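Local atomic coordinates of TCR alpha chain (Gallus gallus, PDB entry 6LIR), a protein that pairs with the TCR beta chain to form the chicken alpha-beta T-cell receptor, which is expected to recognise antigen presented by MHC molecules. Residues A[1-5]-A[98-102]. Numbering follows the deposited sequence.
Sequences QVQQE and TFGTG
Gln4 lays its amide against the glycines of the Phe-Gly-Thr-Gly sequence, the FGXG motif of the J segment in T-cell receptor V domains. Its chain, extended beyond CG (chi2 -176°), carries OE1 to Gly102 N at 3.0 Å, a weak bond bent to 142°. The same oxygen lies 3.3 Å from Gly100 CA, where a side chain would collide with it, and it also accepts a hydrogen bond from Cys87 N, while NE2 donates to Tyr85 O; these bonds fix which way the amide is flipped. With an alanine here, the N-H groups of Gly102 and Cys87 and the carbonyl of Tyr85 would probably lose this partner, and a gap would open beside the two glycines. Val2 packs by its two methyls: CG1, anti to the backbone N (chi1 -177°), sits on Gly100 CA at 3.6 Å, and CG2 meets Thr98 CG2 at 3.7 Å. Two waters bridge the segments, one from Val2 N to Phe99 O, the other from Gln4 N to Thr101 OG1. Residues 1-5 run nearly parallel to 98-102, with Val2 also touching the disulfide-bonded Cys20 and Cys87 on strands 16-21 and 84-90. Phe99 turns from this contact, its ring edge-to-face with Tyr32 of the TCR beta chain.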
ATOM      1  N   GLN A   1      -5.730   8.330 -22.209  1.00 45.40           N
ATOM      2  CA  GLN A   1      -6.083   9.712 -22.525  1.00 48.12           C
ATOM      3  C   GLN A   1      -5.337  10.694 -21.624  1.00 49.69           C
ATOM      4  O   GLN A   1      -4.848  11.729 -22.083  1.00 39.56           O
ATOM      5  CB  GLN A   1      -7.591   9.926 -22.395  1.00 46.81           C
ATOM      6  CG  GLN A   1      -8.253  10.406 -23.674  1.00 53.28           C
ATOM      7  CD  GLN A   1      -9.689  10.847 -23.467  1.00 63.70           C
ATOM      8  OE1 GLN A   1     -10.402  10.304 -22.620  1.00 67.17           O
ATOM      9  NE2 GLN A   1     -10.120  11.838 -24.240  1.00 56.83           N
ATOM     10  N   VAL A   2      -5.251  10.366 -20.339  1.00 40.10           N
ATOM     11  CA  VAL A   2      -4.540  11.184 -19.365  1.00 43.13           C
ATOM     12  C   VAL A   2      -3.303  10.403 -18.948  1.00 40.56           C
ATOM     13  O   VAL A   2      -3.401   9.409 -18.220  1.00 36.89           O
ATOM     14  CB  VAL A   2      -5.424  11.533 -18.161  1.00 44.27           C
ATOM     15  CG1 VAL A   2      -4.682  12.447 -17.218  1.00 41.54           C
ATOM     16  CG2 VAL A   2      -6.712  12.194 -18.629  1.00 38.41           C
ATOM     17  N   GLN A   3      -2.139  10.844 -19.418  1.00 41.92           N
ATOM     18  CA  GLN A   3      -0.902  10.084 -19.293  1.00 47.72           C
ATOM     19  C   GLN A   3      -0.028  10.608 -18.162  1.00 45.96           C
ATOM     20  O   GLN A   3       0.115  11.820 -17.976  1.00 42.92           O
ATOM     21  CB  GLN A   3      -0.116  10.110 -20.604  1.00 51.07           C
ATOM     22  CG  GLN A   3      -0.874   9.519 -21.777  1.00 54.74           C
ATOM     23  CD  GLN A   3      -0.392  10.061 -23.103  1.00 65.75           C
ATOM     24  OE1 GLN A   3      -0.732  11.179 -23.489  1.00 69.64           O
ATOM     25  NE2 GLN A   3       0.406   9.270 -23.812  1.00 73.99           N
ATOM     26  N   GLN A   4       0.570   9.676 -17.424  1.00 43.48           N
ATOM     27  CA  GLN A   4       1.498   9.969 -16.343  1.00 43.53           C
ATOM     28  C   GLN A   4       2.649   8.979 -16.415  1.00 43.07           C
ATOM     29  O   GLN A   4       2.484   7.849 -16.880  1.00 46.26           O
ATOM     30  CB  GLN A   4       0.836   9.870 -14.960  1.00 39.25           C
ATOM     31  CG  GLN A   4      -0.276  10.868 -14.699  1.00 40.62           C
ATOM     32  CD  GLN A   4      -0.810  10.761 -13.283  1.00 40.71           C
ATOM     33  OE1 GLN A   4      -1.953  10.355 -13.068  1.00 42.18           O
ATOM     34  NE2 GLN A   4       0.023  11.115 -12.307  1.00 37.15           N
ATOM     35  N   GLU A   5       3.816   9.405 -15.947  1.00 40.79           N
ATOM     36  CA  GLU A   5       4.928   8.476 -15.869  1.00 44.82           C
ATOM     37  C   GLU A   5       4.625   7.432 -14.797  1.00 45.26           C
ATOM     38  O   GLU A   5       4.105   7.773 -13.731  1.00 37.92           O
ATOM     39  CB  GLU A   5       6.224   9.209 -15.531  1.00 46.40           C
ATOM     40  CG  GLU A   5       6.708  10.153 -16.618  1.00 49.12           C
ATOM     41  CD  GLU A   5       6.929   9.448 -17.941  1.00 55.97           C
ATOM     42  OE1 GLU A   5       7.970   8.773 -18.088  1.00 63.89           O
ATOM     43  OE2 GLU A   5       6.065   9.570 -18.836  1.00 63.95           O
ATOM     44  N   THR A  98     -11.743  12.438 -15.559  1.00 40.74           N
ATOM     45  CA  THR A  98     -10.926  11.363 -16.106  1.00 37.67           C
ATOM     46  C   THR A  98      -9.590  11.341 -15.381  1.00 42.56           C
ATOM     47  O   THR A  98      -8.860  12.339 -15.387  1.00 42.88           O
ATOM     48  CB  THR A  98     -10.721  11.534 -17.614  1.00 44.76           C
ATOM     49  OG1 THR A  98     -11.996  11.588 -18.266  1.00 47.51           O
ATOM     50  CG2 THR A  98      -9.930  10.366 -18.172  1.00 40.62           C
ATOM     51  N   PHE A  99      -9.265  10.199 -14.783  1.00 38.86           N
ATOM     52  CA  PHE A  99      -8.058  10.045 -13.986  1.00 38.52           C
ATOM     53  C   PHE A  99      -6.878   9.605 -14.839  1.00 38.90           C
ATOM     54  O   PHE A  99      -7.026   8.857 -15.808  1.00 39.58           O
ATOM     55  CB  PHE A  99      -8.274   9.022 -12.870  1.00 40.59           C
ATOM     56  CG  PHE A  99      -8.944   9.588 -11.657  1.00 41.97           C
ATOM     57  CD1 PHE A  99      -8.194  10.154 -10.639  1.00 38.92           C
ATOM     58  CD2 PHE A  99     -10.323   9.553 -11.533  1.00 43.25           C
ATOM     59  CE1 PHE A  99      -8.809  10.679  -9.520  1.00 39.37           C
ATOM     60  CE2 PHE A  99     -10.947  10.074 -10.415  1.00 41.88           C
ATOM     61  CZ  PHE A  99     -10.188  10.638  -9.407  1.00 43.01           C
ATOM     62  N   GLY A 100      -5.692  10.038 -14.427  1.00 36.14           N
ATOM     63  CA  GLY A 100      -4.470   9.568 -15.033  1.00 32.59           C
ATOM     64  C   GLY A 100      -4.091   8.197 -14.520  1.00 34.92           C
ATOM     65  O   GLY A 100      -4.695   7.652 -13.597  1.00 40.61           O
ATOM     66  N   THR A 101      -3.078   7.616 -15.155  1.00 41.62           N
ATOM     67  CA  THR A 101      -2.646   6.273 -14.798  1.00 44.47           C
ATOM     68  C   THR A 101      -1.913   6.228 -13.461  1.00 45.42           C
ATOM     69  O   THR A 101      -1.684   5.134 -12.938  1.00 44.44           O
ATOM     70  CB  THR A 101      -1.761   5.700 -15.900  1.00 47.10           C
ATOM     71  OG1 THR A 101      -0.877   6.719 -16.377  1.00 55.11           O
ATOM     72  CG2 THR A 101      -2.619   5.194 -17.053  1.00 47.86           C
ATOM     73  N   GLY A 102      -1.526   7.375 -12.907  1.00 41.30           N
ATOM     74  CA  GLY A 102      -0.873   7.409 -11.616  1.00 36.56           C
ATOM     75  C   GLY A 102       0.633   7.287 -11.687  1.00 39.95           C
ATOM     76  O   GLY A 102       1.165   6.487 -12.464  1.00 42.33           O
TER
HETATM   77  O   HOH W   1      -6.545   8.239 -18.736  1.00 55.33           O
HETATM   78  O   HOH W   2       0.037   6.811 -18.958  1.00 55.55           O